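Local coordinates for protein vanadium-dependent haloperoxidase (Zobellia galactanivorans, PDB 4CIT) that probably uses bound vanadate to oxidise iodide with hydrogen peroxide, as a bacterial vanadium-dependent iodoperoxidase, at residues Trp191-Pro196 / Gln357-Pro362; Lys221-Pro225 / Glu363-Gly367; Leu240-Tyr244 / Val343-Ile348; Leu337-Val343 / Gly422-Arg426. All blocks are in the same frame, centred on the assembly; numbering follows the deposited sequence. Where two conformers were deposited one is given.

Contact 1 (Trp191-Pro196 / Gln357-Pro362); sequences WQPTPP and QTPPFP. With VO4 (vanadate ion), chain F.
Thr194 OG1 sits between two waters, 2.9 Å from one and 2.8 Å from the other, and through them reaches the facing loop, against which it also rests by touching Thr358 CB. The first water accepts from Trp191 NE1 and donates to Pro359 O at 2.7 Å; it lies at the edge of the indole, in the ring plane. The second lies within reach of both Thr358 O and Pro195 O. A third water donates to Pro195 O and accepts from Thr358 N, so the two loops, running nearly opposite ways, are joined here by solvent and not by direct bonds. With chi1 at 50°, Thr194 OG1 falls between its own backbone N and carbonyl carbon, pointing at the waters.

Trp191 adds the aromatic part of the contact. Its indole lies over the Phe361-Pro362 backbone: Pro362 CA makes a CH-pi contact with the five-membered ring, 3.8 Å from the centroid and 23° off the normal, while Pro193 N lies over the opposite face. Pro362 CG adds an apolar touch at Trp191 CG, 3.9 Å away. Pro360 centres an inverse gamma turn, closed by Phe361 N to Pro359 O at 2.9 Å, and on the vanadate side Pro359 CG approaches vanadate O4 to 3.4 Å.

In the fold, the proline-rich loop 191-196, which lies ahead of helix 235-253, rests on helix 340-347 through Thr194 on Thr342 and Pro195 on Glu341. The same Glu341 takes the Thr358 hydroxyl. Phe361 and Pro362 pack on Tyr333 of helix 307-335, and residues 357-362 then lead toward helix 367-383.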
loop_
_atom_site.group_PDB
_atom_site.type_symbol
_atom_site.label_atom_id
_atom_site.label_comp_id
_atom_site.label_asym_id
_atom_site.label_seq_id
_atom_site.Cartn_x
_atom_site.Cartn_y
_atom_site.Cartn_z
ATOM N N TRP A 191 -2.470 8.653 23.239
ATOM C CA TRP A 191 -2.635 7.271 22.835
ATOM C C TRP A 191 -2.024 6.308 23.890
ATOM O O TRP A 191 -0.912 6.568 24.395
ATOM C CB TRP A 191 -2.016 6.973 21.481
ATOM C CG TRP A 191 -2.177 5.512 21.065
ATOM C CD1 TRP A 191 -3.252 4.902 20.607
ATOM C CD2 TRP A 191 -1.149 4.510 21.120
ATOM N NE1 TRP A 191 -3.001 3.584 20.357
ATOM C CE2 TRP A 191 -1.706 3.313 20.663
ATOM C CE3 TRP A 191 0.183 4.535 21.531
ATOM C CZ2 TRP A 191 -1.005 2.130 20.607
ATOM C CZ3 TRP A 191 0.915 3.339 21.477
ATOM C CH2 TRP A 191 0.336 2.169 21.003
ATOM N N GLN A 192 -2.784 5.291 24.202
ATOM C CA GLN A 192 -2.364 4.168 25.037
ATOM C C GLN A 192 -2.398 2.857 24.258
ATOM O O GLN A 192 -3.342 2.586 23.499
ATOM C CB GLN A 192 -3.384 3.952 26.169
ATOM C CG GLN A 192 -3.457 5.002 27.179
ATOM C CD GLN A 192 -4.478 4.610 28.236
ATOM O OE1 GLN A 192 -4.785 3.433 28.450
ATOM N NE2 GLN A 192 -5.102 5.586 28.735
ATOM N N PRO A 193 -1.420 1.978 24.478
ATOM C CA PRO A 193 -1.620 0.665 23.952
ATOM C C PRO A 193 -2.901 0.020 24.455
ATOM O O PRO A 193 -3.380 0.364 25.554
ATOM C CB PRO A 193 -0.400 -0.147 24.460
ATOM C CG PRO A 193 0.659 0.839 24.685
ATOM C CD PRO A 193 -0.134 2.074 25.186
ATOM N N THR A 194 -3.455 -0.802 23.596
ATOM C CA THR A 194 -4.806 -1.388 23.772
ATOM C C THR A 194 -4.814 -2.885 23.882
ATOM O O THR A 194 -4.001 -3.561 23.307
ATOM C CB THR A 194 -5.719 -0.973 22.558
ATOM O OG1 THR A 194 -5.074 -1.223 21.307
ATOM C CG2 THR A 194 -6.043 0.557 22.589
ATOM N N PRO A 195 -5.824 -3.440 24.626
ATOM C CA PRO A 195 -5.932 -4.885 24.714
ATOM C C PRO A 195 -6.357 -5.498 23.418
ATOM O O PRO A 195 -6.997 -4.827 22.555
ATOM C CB PRO A 195 -7.057 -5.071 25.777
ATOM C CG PRO A 195 -7.953 -3.847 25.561
ATOM C CD PRO A 195 -6.955 -2.728 25.320
ATOM N N PRO A 196 -6.127 -6.812 23.252
ATOM C CA PRO A 196 -5.605 -7.770 24.232
ATOM C C PRO A 196 -4.086 -7.738 24.382
ATOM O O PRO A 196 -3.554 -8.087 25.446
ATOM C CB PRO A 196 -6.082 -9.141 23.667
ATOM C CG PRO A 196 -6.326 -8.940 22.212
ATOM C CD PRO A 196 -6.806 -7.470 22.103
ATOM N N GLN A 357 -10.729 -5.664 16.450
ATOM C CA GLN A 357 -9.643 -5.366 17.349
ATOM C C GLN A 357 -8.944 -4.057 16.959
ATOM O O GLN A 357 -8.736 -3.822 15.772
ATOM C CB GLN A 357 -8.638 -6.505 17.288
ATOM C CG GLN A 357 -7.515 -6.349 18.295
ATOM C CD GLN A 357 -6.599 -7.603 18.387
ATOM O OE1 GLN A 357 -5.348 -7.547 18.108
ATOM N NE2 GLN A 357 -7.220 -8.732 18.814
ATOM N N THR A 358 -8.527 -3.266 17.952
ATOM C CA THR A 358 -7.915 -1.979 17.674
ATOM C C THR A 358 -6.474 -2.190 17.293
ATOM O O THR A 358 -5.797 -2.906 17.981
ATOM C CB THR A 358 -8.007 -1.053 18.922
ATOM O OG1 THR A 358 -9.413 -0.926 19.301
ATOM C CG2 THR A 358 -7.442 0.311 18.527
ATOM N N PRO A 359 -6.033 -1.633 16.156
ATOM C CA PRO A 359 -4.660 -1.722 15.796
ATOM C C PRO A 359 -3.721 -0.974 16.677
ATOM O O PRO A 359 -4.061 0.046 17.249
ATOM C CB PRO A 359 -4.645 -1.157 14.392
ATOM C CG PRO A 359 -6.053 -1.231 13.901
ATOM C CD PRO A 359 -6.807 -0.950 15.132
ATOM N N PRO A 360 -2.455 -1.449 16.777
ATOM C CA PRO A 360 -1.534 -0.883 17.720
ATOM C C PRO A 360 -0.796 0.354 17.294
ATOM O O PRO A 360 0.411 0.344 17.158
ATOM C CB PRO A 360 -0.534 -2.032 17.954
ATOM C CG PRO A 360 -0.486 -2.718 16.623
ATOM C CD PRO A 360 -1.902 -2.622 16.059
ATOM N N PHE A 361 -1.508 1.457 17.125
ATOM C CA PHE A 361 -0.929 2.709 16.754
ATOM C C PHE A 361 -1.942 3.814 16.977
ATOM O O PHE A 361 -3.186 3.496 17.063
ATOM C CB PHE A 361 -0.319 2.755 15.344
ATOM C CG PHE A 361 -1.062 2.000 14.310
ATOM C CD1 PHE A 361 -2.127 2.569 13.655
ATOM C CD2 PHE A 361 -0.668 0.731 13.979
ATOM C CE1 PHE A 361 -2.789 1.925 12.653
ATOM C CE2 PHE A 361 -1.323 0.029 13.010
ATOM C CZ PHE A 361 -2.425 0.604 12.357
ATOM N N PRO A 362 -1.484 5.070 17.113
ATOM C CA PRO A 362 -2.401 6.155 17.383
ATOM C C PRO A 362 -3.483 6.344 16.311
ATOM O O PRO A 362 -3.391 5.855 15.175
ATOM C CB PRO A 362 -1.506 7.380 17.481
ATOM C CG PRO A 362 -0.226 6.808 17.944
ATOM C CD PRO A 362 -0.110 5.563 17.177
HETATM O O4 VO4 F . -6.670 1.816 12.406
HETATM O O HOH W 1 -4.314 1.124 19.741
HETATM O O HOH W 2 -5.503 -3.835 20.502
HETATM O O HOH W 3 -9.041 -4.225 20.717
#

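Contact 2 (Lys221-Pro225 / Glu363-Gly367); sequences KPVPP and EYTSG. With VO4 (vanadate ion), chain D; VO4 (vanadate ion), chain E.
Pro222-Pro225 runs in an extended, polyproline-like conformation past a loop with a cis peptide between Tyr364 and Thr365, and the CA atoms of Pro225 and Tyr364 come within 7.0 Å. The Tyr364 ring is sandwiched. Pro225 CB sits over the centre of one face, 3.6 Å from the centroid and only 7° off the normal, a clean CH-pi contact; Thr365 CG2 lies over the centre of the opposite face. That methyl also meets Pro222 CG at 3.9 Å. A chi1 of -177° swings the Tyr364 ring out away from its own backbone N, toward the prolines, and delivers the hydroxyl to Val223 O. This bond is short, 2.6 Å from Tyr364 OH to Val223 O, with the donor 42° above the carbonyl plane. A water donates to Tyr364 OH at 2.9 Å and also to Pro224 O. A phenylalanine here would probably leave Val223 O without its donor and the water on Pro224 O without its second acceptor.

At the far end of segment 363-367 Ser366 OG gives its hydrogen to vanadate O2 at 2.6 Å and Gly367 N binds O3 at 2.9 Å. Ser366 is the N-cap of helix 367-383, its OG also taking Ser369 N.

The chemistry divides accordingly: one hydroxyl bond and a proline CH-pi contact pin the outer side of the loop, while its inner side offers hydrogen-bond donors to the vanadate.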
loop_
_atom_site.group_PDB
_atom_site.type_symbol
_atom_site.label_atom_id
_atom_site.label_comp_id
_atom_site.label_asym_id
_atom_site.label_seq_id
_atom_site.Cartn_x
_atom_site.Cartn_y
_atom_site.Cartn_z
ATOM N N LYS A 221 0.002 17.477 5.993
ATOM C CA LYS A 221 -0.475 17.513 7.395
ATOM C C LYS A 221 -1.941 18.055 7.366
ATOM O O LYS A 221 -2.129 19.144 6.815
ATOM C CB LYS A 221 0.346 18.521 8.163
ATOM C CG LYS A 221 -0.121 18.764 9.585
ATOM C CD LYS A 221 0.943 19.522 10.391
ATOM C CE LYS A 221 1.080 20.977 10.024
ATOM N NZ LYS A 221 -0.227 21.664 10.109
ATOM N N PRO A 222 -2.869 17.371 8.066
ATOM C CA PRO A 222 -4.249 17.785 8.062
ATOM C C PRO A 222 -4.493 18.815 9.167
ATOM O O PRO A 222 -3.621 19.126 9.977
ATOM C CB PRO A 222 -5.006 16.531 8.330
ATOM C CG PRO A 222 -4.134 15.669 9.123
ATOM C CD PRO A 222 -2.745 16.020 8.591
ATOM N N VAL A 223 -5.730 19.269 9.233
ATOM C CA VAL A 223 -6.154 19.998 10.414
ATOM C C VAL A 223 -5.995 19.103 11.665
ATOM O O VAL A 223 -5.999 17.848 11.572
ATOM C CB VAL A 223 -7.620 20.507 10.287
ATOM C CG1 VAL A 223 -7.799 21.455 9.086
ATOM C CG2 VAL A 223 -8.583 19.379 10.134
ATOM N N PRO A 224 -5.884 19.727 12.865
ATOM C CA PRO A 224 -5.767 18.875 14.047
ATOM C C PRO A 224 -7.080 18.209 14.384
ATOM O O PRO A 224 -8.126 18.719 13.963
ATOM C CB PRO A 224 -5.394 19.842 15.153
ATOM C CG PRO A 224 -5.820 21.218 14.664
ATOM C CD PRO A 224 -5.566 21.152 13.171
ATOM N N PRO A 225 -7.050 17.086 15.104
ATOM C CA PRO A 225 -8.280 16.454 15.513
ATOM C C PRO A 225 -8.944 17.289 16.614
ATOM O O PRO A 225 -8.309 18.066 17.311
ATOM C CB PRO A 225 -7.821 15.122 16.134
ATOM C CG PRO A 225 -6.420 15.362 16.622
ATOM C CD PRO A 225 -5.847 16.480 15.780
ATOM N N GLU A 363 -4.504 7.048 16.699
ATOM C CA GLU A 363 -5.795 7.102 15.996
ATOM C C GLU A 363 -5.898 8.023 14.757
ATOM O O GLU A 363 -6.649 7.675 13.808
ATOM C CB GLU A 363 -6.885 7.396 16.986
ATOM C CG GLU A 363 -8.273 7.117 16.471
ATOM C CD GLU A 363 -8.883 8.167 15.631
ATOM O OE1 GLU A 363 -8.533 9.377 15.742
ATOM O OE2 GLU A 363 -9.818 7.784 14.891
ATOM N N TYR A 364 -5.207 9.145 14.713
ATOM C CA TYR A 364 -5.601 10.201 13.765
ATOM C C TYR A 364 -4.426 10.534 12.852
ATOM O O TYR A 364 -3.383 10.836 13.360
ATOM C CB TYR A 364 -5.992 11.459 14.549
ATOM C CG TYR A 364 -6.485 12.626 13.731
ATOM C CD1 TYR A 364 -7.771 12.741 13.320
ATOM C CD2 TYR A 364 -5.586 13.636 13.338
ATOM C CE1 TYR A 364 -8.207 13.841 12.591
ATOM C CE2 TYR A 364 -5.987 14.730 12.630
ATOM C CZ TYR A 364 -7.288 14.833 12.255
ATOM O OH TYR A 364 -7.731 15.934 11.592
ATOM N N THR A 365 -4.542 10.531 11.562
ATOM C CA THR A 365 -5.721 10.136 10.757
ATOM C C THR A 365 -5.679 8.622 10.479
ATOM O O THR A 365 -4.694 7.925 10.823
ATOM C CB THR A 365 -5.672 10.888 9.407
ATOM O OG1 THR A 365 -4.318 10.775 8.909
ATOM C CG2 THR A 365 -6.146 12.322 9.554
ATOM N N SER A 366 -6.761 8.062 9.934
ATOM C CA SER A 366 -6.907 6.649 9.647
ATOM C C SER A 366 -6.099 6.220 8.416
ATOM O O SER A 366 -6.251 6.845 7.360
ATOM C CB SER A 366 -8.366 6.340 9.349
ATOM O OG SER A 366 -8.515 5.094 8.626
ATOM N N GLY A 367 -5.204 5.232 8.609
ATOM C CA GLY A 367 -4.448 4.674 7.552
ATOM C C GLY A 367 -5.264 4.145 6.393
ATOM O O GLY A 367 -4.960 4.407 5.214
HETATM O O2 VO4 D . -7.777 2.820 9.686
HETATM O O3 VO4 E . -5.421 3.995 11.187
HETATM O O HOH W 4 -10.158 17.087 12.589
#

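Contact 3 (Leu240-Tyr244 / Val343-Ile348); sequences LKEVY and VINQHI
Ile344 pushes its two branches between Leu240 and Tyr244, residues one turn apart on helix 235-253. Its CG1 slides alongside Leu240 in the opposite direction, meeting Leu240 CD1 at 3.6 Å. The CG2 methyl, anti to the Ile344 backbone nitrogen, comes obliquely to the tyrosine ring, 3.8 Å from Tyr244 CD1. Between them, the CD1 end reaches Tyr244 CB and, more loosely, Val243 CG1.

Leu240 forks across helix 340-347. While CD1 faces Ile344, the other methyl, CD2, presses on Val343 CG1 at 3.6 Å. The chi2 of 65° spreads the two methyls over neighbouring residues of the facing helix. Tyr244 is met over one face by Ile348, whose CG2 lies 4.2 Å from the ring centroid and 19° off the normal, displaced toward the rim. This is a CH-pi contact, one turn along from Ile344. The tyrosine hydroxyl reaches past the hydrocarbon to Asp349, and the ring also stacks with Trp352.

The short axes of the two helical segments cross almost at right angles (-94°) and pass 11.2 Å apart, so the helices meet over a short patch rather than along their lengths. Cut back to an alanine, Ile344 would probably leave a gap between Leu240 and Tyr244, with the leucine CD1 and the tyrosine ring losing their shared filler.

Cohesion between the two segments is therefore hydrocarbon and aromatic: branched side chains mesh in the middle, and the tyrosine hydroxyl carries its hydrogen bond to Asp349 beyond the hydrocarbon.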
loop_
_atom_site.group_PDB
_atom_site.type_symbol
_atom_site.label_atom_id
_atom_site.label_comp_id
_atom_site.label_asym_id
_atom_site.label_seq_id
_atom_site.Cartn_x
_atom_site.Cartn_y
_atom_site.Cartn_z
ATOM N N LEU A 240 -17.050 10.444 20.000
ATOM C CA LEU A 240 -16.874 9.253 20.844
ATOM C C LEU A 240 -18.197 8.561 20.988
ATOM O O LEU A 240 -18.346 7.331 20.845
ATOM C CB LEU A 240 -16.443 9.745 22.249
ATOM C CG LEU A 240 -16.217 8.658 23.264
ATOM C CD1 LEU A 240 -15.053 7.829 22.808
ATOM C CD2 LEU A 240 -15.956 9.252 24.641
ATOM N N LYS A 241 -19.229 9.390 21.212
ATOM C CA LYS A 241 -20.576 8.879 21.344
ATOM C C LYS A 241 -21.096 8.235 20.080
ATOM O O LYS A 241 -21.780 7.227 20.129
ATOM C CB LYS A 241 -21.532 9.981 21.834
ATOM C CG LYS A 241 -22.965 9.523 22.170
ATOM C CD LYS A 241 -24.006 10.644 22.255
ATOM C CE LYS A 241 -25.304 10.182 22.918
ATOM N NZ LYS A 241 -26.215 9.441 22.001
ATOM N N GLU A 242 -20.761 8.775 18.928
ATOM C CA GLU A 242 -21.053 8.159 17.654
ATOM C C GLU A 242 -20.448 6.731 17.511
ATOM O O GLU A 242 -21.111 5.874 17.172
ATOM C CB GLU A 242 -20.615 9.102 16.508
ATOM C CG GLU A 242 -20.949 8.435 15.187
ATOM C CD GLU A 242 -20.461 9.110 13.908
ATOM O OE1 GLU A 242 -19.609 10.014 13.959
ATOM O OE2 GLU A 242 -20.930 8.657 12.800
ATOM N N VAL A 243 -19.160 6.543 17.781
ATOM C CA VAL A 243 -18.492 5.266 17.813
ATOM C C VAL A 243 -19.236 4.285 18.671
ATOM O O VAL A 243 -19.515 3.144 18.281
ATOM C CB VAL A 243 -16.999 5.387 18.197
ATOM C CG1 VAL A 243 -16.380 3.975 18.196
ATOM C CG2 VAL A 243 -16.294 6.231 17.142
ATOM N N TYR A 244 -19.547 4.748 19.868
ATOM C CA TYR A 244 -20.215 3.922 20.903
ATOM C C TYR A 244 -21.565 3.463 20.393
ATOM O O TYR A 244 -21.886 2.250 20.393
ATOM C CB TYR A 244 -20.348 4.774 22.144
ATOM C CG TYR A 244 -21.041 4.058 23.277
ATOM C CD1 TYR A 244 -20.385 3.137 24.021
ATOM C CD2 TYR A 244 -22.340 4.357 23.592
ATOM C CE1 TYR A 244 -20.989 2.469 25.101
ATOM C CE2 TYR A 244 -22.950 3.726 24.690
ATOM C CZ TYR A 244 -22.268 2.744 25.393
ATOM O OH TYR A 244 -22.832 2.090 26.481
ATOM N N VAL A 343 -11.176 5.205 25.742
ATOM C CA VAL A 343 -11.951 6.252 26.371
ATOM C C VAL A 343 -13.300 5.702 26.775
ATOM O O VAL A 343 -13.787 5.964 27.893
ATOM C CB VAL A 343 -12.169 7.489 25.437
ATOM C CG1 VAL A 343 -12.746 8.618 26.247
ATOM C CG2 VAL A 343 -10.812 7.929 24.816
ATOM N N ILE A 344 -13.846 4.865 25.933
ATOM C CA ILE A 344 -15.173 4.296 26.257
ATOM C C ILE A 344 -15.041 3.383 27.491
ATOM O O ILE A 344 -15.903 3.472 28.409
ATOM C CB ILE A 344 -15.812 3.564 25.044
ATOM C CG1 ILE A 344 -16.253 4.595 23.942
ATOM C CG2 ILE A 344 -16.947 2.676 25.538
ATOM C CD1 ILE A 344 -16.360 3.905 22.620
ATOM N N ASN A 345 -14.070 2.470 27.531
ATOM C CA ASN A 345 -13.976 1.545 28.660
ATOM C C ASN A 345 -13.574 2.254 29.978
ATOM O O ASN A 345 -14.077 1.851 31.051
ATOM C CB ASN A 345 -13.027 0.399 28.407
ATOM C CG ASN A 345 -13.557 -0.552 27.348
ATOM O OD1 ASN A 345 -14.810 -0.782 27.213
ATOM N ND2 ASN A 345 -12.689 -1.155 26.696
ATOM N N GLN A 346 -12.782 3.327 29.905
ATOM C CA GLN A 346 -12.383 4.060 31.089
ATOM C C GLN A 346 -13.417 5.054 31.628
ATOM O O GLN A 346 -13.408 5.359 32.852
ATOM C CB GLN A 346 -10.985 4.706 30.925
ATOM C CG GLN A 346 -9.879 3.675 30.948
ATOM C CD GLN A 346 -8.498 4.057 30.340
ATOM O OE1 GLN A 346 -8.081 5.128 30.437
ATOM N NE2 GLN A 346 -7.847 3.122 29.706
ATOM N N HIS A 347 -14.297 5.562 30.773
ATOM C CA HIS A 347 -15.199 6.629 31.188
ATOM C C HIS A 347 -16.638 6.418 30.920
ATOM O O HIS A 347 -17.432 7.167 31.493
ATOM C CB HIS A 347 -14.747 7.969 30.584
ATOM C CG HIS A 347 -13.350 8.304 30.920
ATOM N ND1 HIS A 347 -12.993 8.791 32.169
ATOM C CD2 HIS A 347 -12.197 8.196 30.215
ATOM C CE1 HIS A 347 -11.681 8.929 32.233
ATOM N NE2 HIS A 347 -11.175 8.597 31.052
ATOM N N ILE A 348 -17.036 5.488 30.053
ATOM C CA ILE A 348 -18.408 5.354 29.664
ATOM C C ILE A 348 -19.023 4.022 30.035
ATOM O O ILE A 348 -20.134 3.982 30.591
ATOM C CB ILE A 348 -18.575 5.556 28.140
ATOM C CG1 ILE A 348 -17.955 6.899 27.721
ATOM C CG2 ILE A 348 -20.016 5.341 27.722
ATOM C CD1 ILE A 348 -18.556 8.134 28.265
#

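Contact 4 (Leu337-Val343 / Gly422-Arg426); sequences LIRPETV and GIHYR. With VO4 (vanadate ion), chain B; VO4 (vanadate ion), chain F; VO4 (vanadate ion), chain E; VO4 (vanadate ion), chain D.
Arg339 and His424 meet at the vanadate. His424 NE2 binds vanadium at 2.2 Å and stands 2.7 Å from each of the oxygens O2, O3 and O4, as an axial ligand over an equatorial trio would. Arg339 holds O4 from the edge of its guanidinium plane with two hydrogen bonds, NH1 at 3.0 Å and NH2 at 3.1 Å. NH1 also gives a hydrogen to Ile423 O at 2.8 Å, 158° at the hydrogen, and lies over one face of the His424 ring, toward its rim. The side chain leaves the backbone pointing away from 422-426; a bend at chi2 (-83°) brings the guanidinium back to the site.

In the second shell, Glu363 accepts from both His424 ND1 and Tyr425 N, fixing the imidazole's rotation, and Phe361 O takes Arg339 NE. Lys332, Arg418 and His368 supply further hydrogen bonds to the vanadate.

Farther out, Tyr425 clamps the backbone on either side of Arg339. Its hydroxyl donates to Ile338 O at 2.8 Å, and Pro340 CG sits over the ring, 3.8 Å from the centroid. Leu337 CD2 touches Tyr425 CE2. A water links Glu341 N to Gly422 O, near where the Schellman motif at Gly422 ends helix 407-420.

Two loops at helix ends, Arg339 as N-cap of helix 340-347 and Tyr425 as N-cap of helix 426-446, thus converge on the anion, as in the vanadate site of the PAP2 haloperoxidase family, with its metal-binding histidine and surrounding basic residues.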
loop_
_atom_site.group_PDB
_atom_site.type_symbol
_atom_site.label_atom_id
_atom_site.label_comp_id
_atom_site.label_asym_id
_atom_site.label_seq_id
_atom_site.Cartn_x
_atom_site.Cartn_y
_atom_site.Cartn_z
ATOM N N LEU A 337 -3.190 10.381 19.290
ATOM C CA LEU A 337 -4.545 10.362 19.849
ATOM C C LEU A 337 -5.011 9.021 20.300
ATOM O O LEU A 337 -4.911 8.034 19.592
ATOM C CB LEU A 337 -5.494 10.923 18.805
ATOM C CG LEU A 337 -6.919 11.225 19.302
ATOM C CD1 LEU A 337 -6.990 12.340 20.373
ATOM C CD2 LEU A 337 -7.815 11.566 18.079
ATOM N N ILE A 338 -5.639 9.013 21.486
ATOM C CA ILE A 338 -6.225 7.826 22.076
ATOM C C ILE A 338 -7.327 7.198 21.223
ATOM O O ILE A 338 -8.085 7.912 20.558
ATOM C CB ILE A 338 -6.780 8.296 23.451
ATOM C CG1 ILE A 338 -7.071 7.124 24.383
ATOM C CG2 ILE A 338 -7.965 9.240 23.262
ATOM C CD1 ILE A 338 -7.109 7.635 25.863
ATOM N N ARG A 339 -7.390 5.856 21.197
ATOM C CA ARG A 339 -8.362 5.103 20.486
ATOM C C ARG A 339 -9.685 5.042 21.228
ATOM O O ARG A 339 -9.732 5.170 22.461
ATOM C CB ARG A 339 -7.831 3.685 20.225
ATOM C CG ARG A 339 -6.694 3.674 19.267
ATOM C CD ARG A 339 -7.225 3.707 17.825
ATOM N NE ARG A 339 -6.114 3.508 16.870
ATOM C CZ ARG A 339 -6.250 3.071 15.633
ATOM N NH1 ARG A 339 -7.439 2.894 15.072
ATOM N NH2 ARG A 339 -5.171 2.952 14.867
ATOM N N PRO A 340 -10.811 4.911 20.477
ATOM C CA PRO A 340 -12.131 4.941 21.034
ATOM C C PRO A 340 -12.391 3.930 22.181
ATOM O O PRO A 340 -12.995 4.356 23.214
ATOM C CB PRO A 340 -13.028 4.626 19.831
ATOM C CG PRO A 340 -12.304 5.090 18.665
ATOM C CD PRO A 340 -10.847 4.788 19.001
ATOM N N GLU A 341 -11.915 2.685 22.056
ATOM C CA GLU A 341 -12.193 1.718 23.134
ATOM C C GLU A 341 -11.629 2.143 24.473
ATOM O O GLU A 341 -12.247 1.863 25.521
ATOM C CB GLU A 341 -11.717 0.303 22.786
ATOM C CG GLU A 341 -10.232 0.085 22.727
ATOM C CD GLU A 341 -9.956 -1.431 22.631
ATOM O OE1 GLU A 341 -10.119 -2.203 23.617
ATOM O OE2 GLU A 341 -9.721 -1.897 21.528
ATOM N N THR A 342 -10.441 2.722 24.479
ATOM C CA THR A 342 -9.761 3.183 25.702
ATOM C C THR A 342 -10.628 4.219 26.459
ATOM O O THR A 342 -10.888 4.060 27.661
ATOM C CB THR A 342 -8.429 3.789 25.345
ATOM O OG1 THR A 342 -7.735 2.884 24.429
ATOM C CG2 THR A 342 -7.610 4.021 26.613
ATOM N N VAL A 343 -11.176 5.205 25.742
ATOM C CA VAL A 343 -11.951 6.252 26.371
ATOM C C VAL A 343 -13.300 5.702 26.775
ATOM O O VAL A 343 -13.787 5.964 27.893
ATOM C CB VAL A 343 -12.169 7.489 25.437
ATOM C CG1 VAL A 343 -12.746 8.618 26.247
ATOM C CG2 VAL A 343 -10.812 7.929 24.816
ATOM N N GLY A 422 -15.393 0.253 15.002
ATOM C CA GLY A 422 -15.236 0.771 16.376
ATOM C C GLY A 422 -13.880 1.214 16.745
ATOM O O GLY A 422 -13.596 1.377 17.919
ATOM N N ILE A 423 -13.006 1.451 15.730
ATOM C CA ILE A 423 -11.615 1.783 16.003
ATOM C C ILE A 423 -11.162 3.187 15.592
ATOM O O ILE A 423 -10.067 3.590 15.889
ATOM C CB ILE A 423 -10.620 0.693 15.476
ATOM C CG1 ILE A 423 -10.539 0.697 13.963
ATOM C CG2 ILE A 423 -10.977 -0.647 16.112
ATOM C CD1 ILE A 423 -11.661 0.043 13.242
ATOM N N HIS A 424 -11.974 3.891 14.829
ATOM C CA HIS A 424 -11.730 5.301 14.445
ATOM C C HIS A 424 -12.898 6.149 14.719
ATOM O O HIS A 424 -14.042 5.759 14.488
ATOM C CB HIS A 424 -11.329 5.440 12.951
ATOM C CG HIS A 424 -9.895 5.078 12.659
ATOM N ND1 HIS A 424 -8.819 5.778 13.138
ATOM C CD2 HIS A 424 -9.375 4.016 11.984
ATOM C CE1 HIS A 424 -7.698 5.212 12.703
ATOM N NE2 HIS A 424 -8.008 4.132 12.011
ATOM N N TYR A 425 -12.630 7.399 15.079
ATOM C CA TYR A 425 -13.671 8.443 15.116
ATOM C C TYR A 425 -13.930 9.007 13.707
ATOM O O TYR A 425 -13.079 8.927 12.797
ATOM C CB TYR A 425 -13.218 9.628 16.009
ATOM C CG TYR A 425 -12.641 9.262 17.375
ATOM C CD1 TYR A 425 -13.414 8.906 18.413
ATOM C CD2 TYR A 425 -11.288 9.213 17.547
ATOM C CE1 TYR A 425 -12.863 8.521 19.672
ATOM C CE2 TYR A 425 -10.711 8.874 18.769
ATOM C CZ TYR A 425 -11.504 8.498 19.832
ATOM O OH TYR A 425 -10.819 8.151 20.984
ATOM N N ARG A 426 -15.035 9.731 13.554
ATOM C CA ARG A 426 -15.362 10.357 12.295
ATOM C C ARG A 426 -14.265 11.209 11.718
ATOM O O ARG A 426 -14.015 11.155 10.469
ATOM C CB ARG A 426 -16.716 11.126 12.404
ATOM C CG ARG A 426 -17.135 11.905 11.136
ATOM C CD ARG A 426 -18.431 12.638 11.446
ATOM N NE ARG A 426 -19.518 11.666 11.530
ATOM C CZ ARG A 426 -20.182 11.149 10.497
ATOM N NH1 ARG A 426 -19.954 11.581 9.252
ATOM N NH2 ARG A 426 -21.145 10.229 10.699
HETATM V V VO4 B . -6.605 2.750 11.134
HETATM O O4 VO4 F . -6.670 1.816 12.406
HETATM O O3 VO4 E . -5.421 3.995 11.187
HETATM O O2 VO4 D . -7.777 2.820 9.686
HETATM O O HOH W 5 -11.185 1.358 19.488
#

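From the N terminus, residues 191-196, 221-225 and 240-244 each open a loop that closes much later in the chain. Helix 340-347 closes the innermost, contact 3; residues 357-362 then close contact 1 and, directly after, 363-367 close contact 2. Contact 3 is nested inside both, whereas contacts 1 and 2 cross. Contact 4, from 337-343 to 422-426, crosses all three and shares Val343 with contact 3. Side-chain hydrogen bonds tie contacts 1 and 2 to contact 4, and a Glu242-Arg426 salt bridge brings in helix 235-253. Contacts 1, 2 and 4 surround the vanadate; contact 3 backs helix 340-347.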